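Local structure of 11S globulin subunit beta (Cucurbita maxima, 2E9Q) at residues P37-E42 with T48-Q53; G62-R67 with P172-F177; I158-T163 with H344-A349; L86-Q91 with E395-K400. The protein serves as a seed storage globulin, a nutrient reservoir laid down in pumpkin seed as a hexamer of cupin-fold subunits. One frame throughout, in Å; residues are numbered along the deposited sequence.

Contact 1 of 4, residues P37-E42 with T48-Q53; sequences PVRRAE and TEVWDQ
A classic beta bulge in the hairpin of strands 39-43 and 46-50 sets Val38 and Arg39 together against Val50. Val50 O accepts from both: Val38 N at 2.8 Å and Arg39 N at 3.1 Å. Arg39 N lies in the carbonyl plane, while Val38 N is tilted 24° from it. Val50 N returns a bond to Arg39 O. Beyond the bulge, Ala41 and Thr48 form a hydrogen-bonded antiparallel pair.

Arg40 and Glu49 pair on one face of the hairpin. In one of the two deposited conformers of Arg40, its NE makes a salt bridge to Glu49 OE2 at 2.9 Å. The guanidinium and carboxylate planes are 60° apart. Arg40 also meets a bound phosphate ion, probably from crystallisation.

Pro37 lies over one face of the Trp51 ring, with CG leading. This CG sits 3.4 Å from the centroid of the Trp51 six-membered ring, 13° off the normal, a CH-pi contact. An alanine in place of Trp51 would probably leave Pro37 without this aromatic surface and the carbonyl of Gln35 without its indole N-H donor.

Strand 46-50 then pairs with strand 63-70, where Arg67 NE makes a second salt bridge, to Glu49 OE1, and Met65 lies against Trp51.

Contact 2 of 4, residues G62-R67 with P172-F177; sequences GVNMIR and PYLRKF
Leu174 points from its loop toward strand 63-70 and packs on two residues there, Asn64 and Ile66. Its CB comes first. It lies 3.7 Å from Asn64 ND2, so the foot of the leucine rests against the amide. CG stands anti to the backbone N (chi1 -167°), which places its branches within reach of Asn64 and Ile66. With CD1 turned to a chi2 of 56°, CD2 becomes the extended branch and does most of the touching. CD2 is 3.7 Å from Asn64 CB and 3.8 Å from Asn64 CG. It goes on to meet Ile66 CD1 tip to tip at 4.1 Å.

The two partners are approached differently. Asn64 and Leu174 slide past each other in opposite directions, while Ile66 and Leu174 reach head on. No hydrogen bond crosses the contact, and all three residues are buried. Leu174 also packs on Arg188 and on Ala161 of strand 155-162, which pairs with strand 63-70.

Strand 63-70 starts from a Schellman motif that ends helix 56-61, with Gly62 at positive phi as its C-prime residue. Just before Leu174, Tyr173 packs on Ala26 of a neighbouring subunit. The mostly apolar contact lies in the interior of the N-terminal cupin beta-barrel, where the loop leading to strand 176-178 of one sheet packs on strand 63-70 of the other.

Contact 3 of 4, residues I158-T163 with H344-A349; sequences IVFADT and HSVMYA
Ile158 lies across the face of the Tyr348 ring, the two side chains crossing at about a right angle. Ile158 CD1 stands over the face, offset toward the rim. It is 3.4 Å from Tyr348 CZ and 3.7 Å from the ring centroid, 26° off the normal, which makes a CH-pi contact. The rest of the isoleucine follows the ring: CG1 reaches Tyr348 CE2 at 3.8 Å and CG2 reaches Tyr348 CG at 3.9 Å. Tyr348 CG is anti to the backbone N (chi1 173°), which extends the ring from strand 345-350 to present this face.

The second pair is turned differently. Phe160 meets Val346 obliquely, with Phe160 CE2 3.5 Å from Val346 CG2 and 3.7 Å from Val346 CB. The Phe160 ring also lies nearly parallel to that of Phe399.

The phenol of Tyr348 is hydrogen-bonded to Arg67 on the strand beside 155-162. Replacing Tyr348 by an alanine would probably strip Ile158 of its aromatic cover and leave Arg67 NH2 without this oxygen.

All four touching residues are buried, and no hydrogen bond joins the two segments. Strand 155-162 belongs to the N-terminal cupin domain and strand 345-350 to the C-terminal one. Sheets packed by their side chains in this way form the interdomain core of a bicupin, the two-domain architecture of 11S globulins.

Contact 4 of 4, residues L86-Q91 with E395-K400; sequences LIFVAQ and EWIAFK
Lys400 NZ is hydrogen-bonded to Ser345 OG, with Glu325 as a long, weak ionic partner. This ties strand 393-400 to strand 345-350 within the C-terminal sheet of the bicupin. Across to strand 85-91 of the N-terminal cupin domain, by contrast, the contact is purely apolar. The two strand segments run antiparallel, 174° between directions, with axes 9.3 Å apart. That is the spacing of sheets packed face to face.

Phe88 and Ile397 cross at a slant. Ile397 lies over one face of the Phe88 ring, its CB 4.2 Å from the centroid and 16° off the normal in a CH-pi contact. Its CG1, anti to the backbone N (chi1 -179°), reaches Phe88 CG at 3.8 Å. The same CG1 also sits over one face of the Phe399 ring, so a single methylene touches both aromatics.

Phe399 reaches toward the bases of two side chains. Its CD2 is 3.9 Å from Leu86 CB, and its CZ is 4.1 Å from Phe88 CB. Both approaches to the ring are oblique. The far end of Ile397 closes the pair, with CD1 3.9 Å from Phe88 CD1.

How the contacts relate
Contacts 1 and 2 belong to the N-terminal cupin domain. Contacts 3 and 4 join it to the C-terminal one. Strands 46-50, 63-70, 155-162 and 85-91 lie in that order in one sheet, so all four contacts share it. Contacts 3 and 4 are closest, centres about 8 Å apart, with a probable hydrogen bond from Val346 N to Phe399 O at 2.8 Å. A probable hydrogen bond, Val159 N to Ile66 O at 2.7 Å, joins contacts 2 and 3. Contact 1 touches contact 3 where Trp51 CH2 meets Tyr348 CE1 at 3.8 Å. Contacts 1 and 4 do not touch. Lys387, assigned to a magnesium site, lies about 10 Å from Val346 and Ile397, side chain to side chain.

Contact 1 of 4, residues P37-E42 with T48-Q53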
# COMPACT_ATOMS: atom_id res chain seq x y z
N PRO A 37 11.99 -26.53 8.85
CA PRO A 37 10.57 -26.72 8.53
C PRO A 37 9.91 -27.28 9.77
O PRO A 37 10.57 -27.93 10.58
CB PRO A 37 10.60 -27.73 7.38
CG PRO A 37 11.92 -27.50 6.75
CD PRO A 37 12.84 -27.31 7.94
N VAL A 38 8.61 -27.05 9.93
CA VAL A 38 7.92 -27.56 11.11
C VAL A 38 6.80 -28.52 10.73
O VAL A 38 6.27 -29.22 11.58
CB VAL A 38 7.29 -26.41 11.94
CG1 VAL A 38 8.37 -25.46 12.42
CG2 VAL A 38 6.25 -25.66 11.11
N ARG A 39 6.46 -28.57 9.45
CA ARG A 39 5.38 -29.43 8.99
C ARG A 39 5.77 -30.14 7.69
O ARG A 39 6.59 -29.64 6.93
CB ARG A 39 4.12 -28.58 8.80
CG ARG A 39 2.84 -29.26 9.25
CD ARG A 39 1.68 -28.27 9.41
NE ARG A 39 1.89 -27.31 10.50
CZ ARG A 39 2.12 -26.00 10.32
NH1 ARG A 39 2.29 -25.21 11.38
NH2 ARG A 39 2.18 -25.49 9.09
N ARG A 40 5.17 -31.31 7.45
CA ARG A 40 5.51 -32.10 6.28
C ARG A 40 4.34 -32.89 5.71
O ARG A 40 3.52 -33.41 6.46
CB ARG A 40 6.63 -33.08 6.60
CG ARG A 40 7.97 -32.41 6.82
CD ARG A 40 9.03 -33.39 7.29
NE ARG A 40 10.23 -32.67 7.67
CZ ARG A 40 10.25 -31.68 8.57
NH1 ARG A 40 9.14 -31.30 9.18
NH2 ARG A 40 11.39 -31.07 8.83
N ALA A 41 4.28 -32.96 4.38
CA ALA A 41 3.23 -33.70 3.68
C ALA A 41 3.87 -34.62 2.64
O ALA A 41 4.49 -34.17 1.67
CB ALA A 41 2.26 -32.73 3.00
N GLU A 42 3.71 -35.92 2.85
CA GLU A 42 4.26 -36.93 1.96
C GLU A 42 3.35 -37.13 0.75
O GLU A 42 2.13 -37.18 0.88
CB GLU A 42 4.43 -38.25 2.72
CG GLU A 42 5.44 -38.18 3.87
CD GLU A 42 6.88 -38.20 3.39
OE1 GLU A 42 7.77 -37.73 4.14
OE2 GLU A 42 7.12 -38.69 2.26
N THR A 48 6.47 -32.41 0.68
CA THR A 48 6.49 -30.97 0.90
C THR A 48 6.71 -30.60 2.36
O THR A 48 6.00 -31.08 3.25
CB THR A 48 5.16 -30.36 0.45
OG1 THR A 48 4.97 -30.65 -0.94
CG2 THR A 48 5.13 -28.85 0.71
N GLU A 49 7.67 -29.72 2.59
CA GLU A 49 7.99 -29.25 3.93
C GLU A 49 7.61 -27.77 4.02
O GLU A 49 7.84 -27.00 3.07
CB GLU A 49 9.47 -29.45 4.20
CG GLU A 49 9.90 -30.92 4.25
CD GLU A 49 11.39 -31.09 4.44
OE1 GLU A 49 12.14 -30.95 3.44
OE2 GLU A 49 11.82 -31.33 5.58
N VAL A 50 7.03 -27.37 5.16
CA VAL A 50 6.61 -25.99 5.37
C VAL A 50 7.16 -25.39 6.66
O VAL A 50 7.16 -26.05 7.70
CB VAL A 50 5.08 -25.89 5.40
CG1 VAL A 50 4.65 -24.45 5.49
CG2 VAL A 50 4.49 -26.54 4.15
N TRP A 51 7.64 -24.16 6.58
CA TRP A 51 8.17 -23.50 7.77
C TRP A 51 7.01 -22.91 8.57
O TRP A 51 5.87 -22.89 8.10
CB TRP A 51 9.18 -22.41 7.39
CG TRP A 51 10.59 -22.92 7.22
CD1 TRP A 51 11.65 -22.69 8.06
CD2 TRP A 51 11.10 -23.70 6.14
NE1 TRP A 51 12.79 -23.28 7.56
CE2 TRP A 51 12.48 -23.90 6.38
CE3 TRP A 51 10.53 -24.25 4.98
CZ2 TRP A 51 13.30 -24.64 5.50
CZ3 TRP A 51 11.35 -24.98 4.11
CH2 TRP A 51 12.72 -25.17 4.38
N ASP A 52 7.30 -22.44 9.78
CA ASP A 52 6.24 -21.90 10.64
C ASP A 52 5.83 -20.49 10.30
O ASP A 52 6.51 -19.54 10.66
CB ASP A 52 6.68 -21.98 12.11
CG ASP A 52 5.58 -21.53 13.06
OD1 ASP A 52 4.39 -21.64 12.72
OD2 ASP A 52 5.92 -21.07 14.17
N GLN A 53 4.70 -20.36 9.62
CA GLN A 53 4.18 -19.05 9.22
C GLN A 53 4.01 -18.13 10.44
O GLN A 53 4.23 -16.92 10.34
CB GLN A 53 2.84 -19.22 8.50
CG GLN A 53 2.01 -20.37 9.04
CD GLN A 53 2.48 -21.72 8.52
OE1 GLN A 53 2.13 -22.12 7.41
NE2 GLN A 53 3.29 -22.42 9.31

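Contact 2 of 4, residues G62-R67 with P172-F177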
# COMPACT_ATOMS: atom_id res chain seq x y z
N GLY A 62 5.48 -11.20 6.97
CA GLY A 62 4.44 -11.84 6.19
C GLY A 62 5.06 -12.72 5.12
O GLY A 62 4.72 -12.64 3.94
N VAL A 63 5.98 -13.58 5.53
CA VAL A 63 6.62 -14.47 4.59
C VAL A 63 6.29 -15.91 4.94
O VAL A 63 5.93 -16.23 6.08
CB VAL A 63 8.17 -14.29 4.61
CG1 VAL A 63 8.53 -12.82 4.55
CG2 VAL A 63 8.77 -14.93 5.84
N ASN A 64 6.39 -16.78 3.94
CA ASN A 64 6.16 -18.20 4.10
C ASN A 64 7.29 -18.86 3.33
O ASN A 64 7.79 -18.30 2.34
CB ASN A 64 4.84 -18.63 3.47
CG ASN A 64 3.65 -17.89 4.04
OD1 ASN A 64 3.46 -16.69 3.80
ND2 ASN A 64 2.83 -18.61 4.80
N MET A 65 7.71 -20.03 3.78
CA MET A 65 8.77 -20.79 3.13
C MET A 65 8.31 -22.24 2.98
O MET A 65 7.83 -22.85 3.93
CB MET A 65 10.05 -20.75 3.96
CG MET A 65 11.30 -21.26 3.24
SD MET A 65 11.90 -20.11 1.98
CE MET A 65 12.43 -18.76 3.01
N ILE A 66 8.45 -22.77 1.77
CA ILE A 66 8.05 -24.13 1.47
C ILE A 66 9.17 -24.79 0.67
O ILE A 66 9.82 -24.14 -0.16
CB ILE A 66 6.78 -24.13 0.62
CG1 ILE A 66 5.66 -23.44 1.40
CG2 ILE A 66 6.39 -25.54 0.23
CD1 ILE A 66 4.39 -23.28 0.61
N ARG A 67 9.42 -26.07 0.94
CA ARG A 67 10.45 -26.80 0.22
C ARG A 67 9.82 -28.05 -0.36
O ARG A 67 9.22 -28.87 0.35
CB ARG A 67 11.63 -27.17 1.12
CG ARG A 67 12.72 -28.02 0.42
CD ARG A 67 14.00 -28.11 1.25
NE ARG A 67 13.72 -28.63 2.59
CZ ARG A 67 14.55 -28.53 3.62
NH1 ARG A 67 14.20 -29.04 4.79
NH2 ARG A 67 15.72 -27.92 3.50
N PRO A 172 -3.06 -11.96 5.52
CA PRO A 172 -1.67 -12.45 5.59
C PRO A 172 -1.49 -13.95 5.66
O PRO A 172 -0.45 -14.43 6.12
CB PRO A 172 -1.14 -11.74 6.82
CG PRO A 172 -2.33 -11.77 7.73
CD PRO A 172 -3.45 -11.34 6.80
N TYR A 173 -2.48 -14.68 5.18
CA TYR A 173 -2.43 -16.13 5.20
C TYR A 173 -2.42 -16.74 3.79
O TYR A 173 -3.25 -16.44 2.94
CB TYR A 173 -3.61 -16.68 6.01
CG TYR A 173 -3.51 -16.37 7.49
CD1 TYR A 173 -2.52 -16.96 8.27
CD2 TYR A 173 -4.40 -15.49 8.10
CE1 TYR A 173 -2.40 -16.67 9.62
CE2 TYR A 173 -4.29 -15.19 9.46
CZ TYR A 173 -3.29 -15.79 10.21
OH TYR A 173 -3.19 -15.50 11.56
N LEU A 174 -1.42 -17.59 3.56
CA LEU A 174 -1.21 -18.25 2.29
C LEU A 174 -2.27 -19.31 1.94
O LEU A 174 -2.59 -20.19 2.75
CB LEU A 174 0.19 -18.86 2.29
CG LEU A 174 0.76 -19.36 0.96
CD1 LEU A 174 0.74 -18.22 -0.03
CD2 LEU A 174 2.18 -19.87 1.18
N ARG A 175 -2.81 -19.20 0.73
CA ARG A 175 -3.84 -20.12 0.25
C ARG A 175 -3.42 -20.64 -1.13
O ARG A 175 -3.07 -19.86 -2.01
CB ARG A 175 -5.18 -19.39 0.13
CG ARG A 175 -5.68 -18.73 1.42
CD ARG A 175 -7.04 -18.09 1.21
NE ARG A 175 -7.66 -17.64 2.46
CZ ARG A 175 -7.17 -16.68 3.24
NH1 ARG A 175 -6.05 -16.06 2.92
NH2 ARG A 175 -7.82 -16.34 4.36
N LYS A 176 -3.45 -21.95 -1.33
CA LYS A 176 -3.13 -22.47 -2.64
C LYS A 176 -4.30 -23.28 -3.18
O LYS A 176 -4.75 -24.24 -2.56
CB LYS A 176 -1.84 -23.30 -2.63
CG LYS A 176 -1.39 -23.64 -4.05
CD LYS A 176 0.01 -24.18 -4.17
CE LYS A 176 0.24 -24.70 -5.59
NZ LYS A 176 1.58 -25.27 -5.80
N PHE A 177 -4.81 -22.85 -4.33
CA PHE A 177 -5.95 -23.49 -5.01
C PHE A 177 -5.46 -24.49 -6.06
O PHE A 177 -4.94 -24.10 -7.11
CB PHE A 177 -6.82 -22.43 -5.70
CG PHE A 177 -7.33 -21.35 -4.78
CD1 PHE A 177 -6.46 -20.41 -4.24
CD2 PHE A 177 -8.68 -21.28 -4.45
CE1 PHE A 177 -6.93 -19.41 -3.37
CE2 PHE A 177 -9.16 -20.29 -3.57
CZ PHE A 177 -8.28 -19.36 -3.04

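Contact 3 of 4, residues I158-T163 with H344-A349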
# COMPACT_ATOMS: atom_id res chain seq x y z
N ILE A 158 13.01 -24.39 -3.43
CA ILE A 158 12.83 -23.50 -2.30
C ILE A 158 11.82 -22.42 -2.69
O ILE A 158 12.13 -21.49 -3.44
CB ILE A 158 14.16 -22.85 -1.91
CG1 ILE A 158 15.25 -23.92 -1.77
CG2 ILE A 158 13.98 -22.07 -0.61
CD1 ILE A 158 14.91 -25.02 -0.76
N VAL A 159 10.60 -22.55 -2.18
CA VAL A 159 9.51 -21.63 -2.47
C VAL A 159 9.29 -20.53 -1.45
O VAL A 159 8.91 -20.79 -0.31
CB VAL A 159 8.19 -22.40 -2.59
CG1 VAL A 159 7.06 -21.44 -2.99
CG2 VAL A 159 8.35 -23.54 -3.59
N PHE A 160 9.52 -19.29 -1.87
CA PHE A 160 9.33 -18.12 -1.03
C PHE A 160 8.04 -17.41 -1.46
O PHE A 160 7.87 -17.04 -2.62
CB PHE A 160 10.52 -17.19 -1.16
CG PHE A 160 10.34 -15.87 -0.47
CD1 PHE A 160 9.99 -14.74 -1.20
CD2 PHE A 160 10.56 -15.75 0.90
CE1 PHE A 160 9.86 -13.49 -0.57
CE2 PHE A 160 10.43 -14.51 1.54
CZ PHE A 160 10.08 -13.38 0.81
N ALA A 161 7.14 -17.23 -0.50
CA ALA A 161 5.87 -16.58 -0.74
C ALA A 161 5.73 -15.41 0.21
O ALA A 161 6.05 -15.51 1.40
CB ALA A 161 4.72 -17.56 -0.53
N ASP A 162 5.25 -14.29 -0.31
CA ASP A 162 5.07 -13.09 0.48
C ASP A 162 3.61 -12.69 0.51
O ASP A 162 3.05 -12.24 -0.51
CB ASP A 162 5.94 -11.97 -0.10
CG ASP A 162 5.64 -10.62 0.50
OD1 ASP A 162 5.35 -10.53 1.72
OD2 ASP A 162 5.72 -9.63 -0.26
N THR A 163 2.99 -12.85 1.67
CA THR A 163 1.58 -12.54 1.88
C THR A 163 1.30 -11.07 2.10
O THR A 163 0.18 -10.62 1.94
CB THR A 163 1.02 -13.32 3.08
OG1 THR A 163 1.73 -12.94 4.27
CG2 THR A 163 1.19 -14.82 2.87
N HIS A 344 13.13 -6.78 3.74
CA HIS A 344 13.48 -7.84 4.66
C HIS A 344 14.32 -8.78 3.82
O HIS A 344 14.24 -8.76 2.58
CB HIS A 344 12.23 -8.57 5.16
CG HIS A 344 11.27 -7.68 5.87
ND1 HIS A 344 11.56 -7.09 7.09
CD2 HIS A 344 10.02 -7.26 5.54
CE1 HIS A 344 10.53 -6.35 7.47
NE2 HIS A 344 9.59 -6.44 6.55
N SER A 345 15.12 -9.60 4.47
CA SER A 345 15.96 -10.52 3.73
C SER A 345 15.78 -11.90 4.34
O SER A 345 16.21 -12.16 5.47
CB SER A 345 17.41 -10.05 3.81
OG SER A 345 18.27 -10.89 3.06
N VAL A 346 15.12 -12.78 3.60
CA VAL A 346 14.86 -14.13 4.07
C VAL A 346 15.87 -15.13 3.50
O VAL A 346 15.75 -15.61 2.37
CB VAL A 346 13.42 -14.54 3.71
CG1 VAL A 346 13.03 -15.83 4.39
CG2 VAL A 346 12.46 -13.42 4.12
N MET A 347 16.88 -15.44 4.32
CA MET A 347 17.96 -16.34 3.93
C MET A 347 17.77 -17.83 4.16
O MET A 347 17.54 -18.27 5.29
CB MET A 347 19.26 -15.92 4.61
CG MET A 347 20.39 -16.89 4.38
SD MET A 347 21.93 -16.36 5.13
CE MET A 347 22.28 -15.03 4.17
N TYR A 348 17.86 -18.61 3.09
CA TYR A 348 17.77 -20.06 3.16
C TYR A 348 19.17 -20.60 2.83
O TYR A 348 19.70 -20.33 1.75
CB TYR A 348 16.78 -20.61 2.14
CG TYR A 348 16.79 -22.12 2.07
CD1 TYR A 348 16.02 -22.88 2.94
CD2 TYR A 348 17.64 -22.78 1.17
CE1 TYR A 348 16.09 -24.28 2.92
CE2 TYR A 348 17.71 -24.17 1.14
CZ TYR A 348 16.93 -24.92 2.02
OH TYR A 348 17.00 -26.30 1.97
N ALA A 349 19.77 -21.34 3.76
CA ALA A 349 21.10 -21.88 3.55
C ALA A 349 21.06 -23.11 2.64
O ALA A 349 20.40 -24.10 2.96
CB ALA A 349 21.73 -22.24 4.90

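Contact 4 of 4, residues L86-Q91 with E395-K400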
# COMPACT_ATOMS: atom_id res chain seq x y z
N LEU A 86 8.59 -16.80 -5.49
CA LEU A 86 9.87 -16.92 -6.13
C LEU A 86 10.21 -18.34 -5.74
O LEU A 86 9.88 -18.79 -4.64
CB LEU A 86 10.87 -15.93 -5.54
CG LEU A 86 11.32 -14.78 -6.43
CD1 LEU A 86 10.28 -14.39 -7.46
CD2 LEU A 86 11.67 -13.63 -5.53
N ILE A 87 10.86 -19.06 -6.65
CA ILE A 87 11.21 -20.44 -6.40
C ILE A 87 12.63 -20.68 -6.83
O ILE A 87 12.95 -20.56 -8.02
CB ILE A 87 10.30 -21.39 -7.19
CG1 ILE A 87 8.87 -21.23 -6.69
CG2 ILE A 87 10.79 -22.81 -7.06
CD1 ILE A 87 7.87 -22.16 -7.36
N PHE A 88 13.50 -20.99 -5.88
CA PHE A 88 14.88 -21.25 -6.21
C PHE A 88 15.06 -22.74 -6.40
O PHE A 88 14.69 -23.53 -5.53
CB PHE A 88 15.81 -20.76 -5.11
CG PHE A 88 17.26 -21.01 -5.39
CD1 PHE A 88 17.93 -20.28 -6.37
CD2 PHE A 88 17.96 -21.98 -4.69
CE1 PHE A 88 19.28 -20.50 -6.64
CE2 PHE A 88 19.31 -22.21 -4.95
CZ PHE A 88 19.97 -21.46 -5.93
N VAL A 89 15.62 -23.12 -7.55
CA VAL A 89 15.87 -24.53 -7.88
C VAL A 89 17.22 -24.89 -7.26
O VAL A 89 18.27 -24.60 -7.82
CB VAL A 89 15.92 -24.74 -9.42
CG1 VAL A 89 16.26 -26.18 -9.74
CG2 VAL A 89 14.57 -24.36 -10.03
N ALA A 90 17.17 -25.52 -6.09
CA ALA A 90 18.37 -25.88 -5.36
C ALA A 90 19.07 -27.10 -5.94
O ALA A 90 20.29 -27.24 -5.81
CB ALA A 90 18.04 -26.11 -3.88
N GLN A 91 18.30 -27.99 -6.56
CA GLN A 91 18.87 -29.20 -7.14
C GLN A 91 17.95 -29.83 -8.19
O GLN A 91 16.73 -29.86 -8.03
CB GLN A 91 19.16 -30.23 -6.04
CG GLN A 91 19.70 -31.56 -6.54
CD GLN A 91 19.75 -32.65 -5.46
OE1 GLN A 91 20.51 -32.56 -4.50
NE2 GLN A 91 18.92 -33.67 -5.62
N GLU A 395 26.80 -21.24 1.82
CA GLU A 395 26.11 -20.90 0.58
C GLU A 395 24.61 -20.73 0.79
O GLU A 395 23.99 -21.50 1.53
CB GLU A 395 26.39 -21.97 -0.48
CG GLU A 395 27.75 -21.78 -1.15
CD GLU A 395 28.23 -23.01 -1.89
OE1 GLU A 395 27.47 -23.58 -2.69
OE2 GLU A 395 29.40 -23.40 -1.68
N TRP A 396 24.02 -19.73 0.14
CA TRP A 396 22.59 -19.47 0.35
C TRP A 396 21.86 -18.71 -0.75
O TRP A 396 22.46 -18.17 -1.68
CB TRP A 396 22.43 -18.67 1.63
CG TRP A 396 22.82 -17.24 1.45
CD1 TRP A 396 22.00 -16.20 1.12
CD2 TRP A 396 24.15 -16.70 1.49
NE1 TRP A 396 22.73 -15.05 0.94
CE2 TRP A 396 24.05 -15.33 1.16
CE3 TRP A 396 25.41 -17.25 1.75
CZ2 TRP A 396 25.17 -14.49 1.10
CZ3 TRP A 396 26.53 -16.42 1.69
CH2 TRP A 396 26.40 -15.05 1.37
N ILE A 397 20.55 -18.65 -0.58
CA ILE A 397 19.66 -17.89 -1.44
C ILE A 397 18.84 -17.02 -0.48
O ILE A 397 18.17 -17.53 0.43
CB ILE A 397 18.72 -18.80 -2.27
CG1 ILE A 397 17.86 -17.93 -3.17
CG2 ILE A 397 17.85 -19.64 -1.38
CD1 ILE A 397 18.66 -17.10 -4.15
N ALA A 398 18.93 -15.71 -0.68
CA ALA A 398 18.22 -14.75 0.15
C ALA A 398 17.11 -14.03 -0.59
O ALA A 398 17.38 -13.23 -1.49
CB ALA A 398 19.20 -13.74 0.71
N PHE A 399 15.86 -14.28 -0.21
CA PHE A 399 14.72 -13.64 -0.85
C PHE A 399 14.46 -12.26 -0.24
O PHE A 399 14.53 -12.10 0.98
CB PHE A 399 13.47 -14.51 -0.72
CG PHE A 399 13.65 -15.90 -1.22
CD1 PHE A 399 14.07 -16.91 -0.36
CD2 PHE A 399 13.44 -16.21 -2.57
CE1 PHE A 399 14.26 -18.22 -0.82
CE2 PHE A 399 13.63 -17.51 -3.05
CZ PHE A 399 14.04 -18.52 -2.17
N LYS A 400 14.17 -11.29 -1.10
CA LYS A 400 13.91 -9.92 -0.70
C LYS A 400 12.45 -9.56 -0.92
O LYS A 400 11.85 -9.96 -1.92
CB LYS A 400 14.78 -8.96 -1.52
CG LYS A 400 16.26 -9.35 -1.58
CD LYS A 400 16.94 -9.29 -0.22
CE LYS A 400 18.39 -9.72 -0.36
NZ LYS A 400 19.16 -9.61 0.90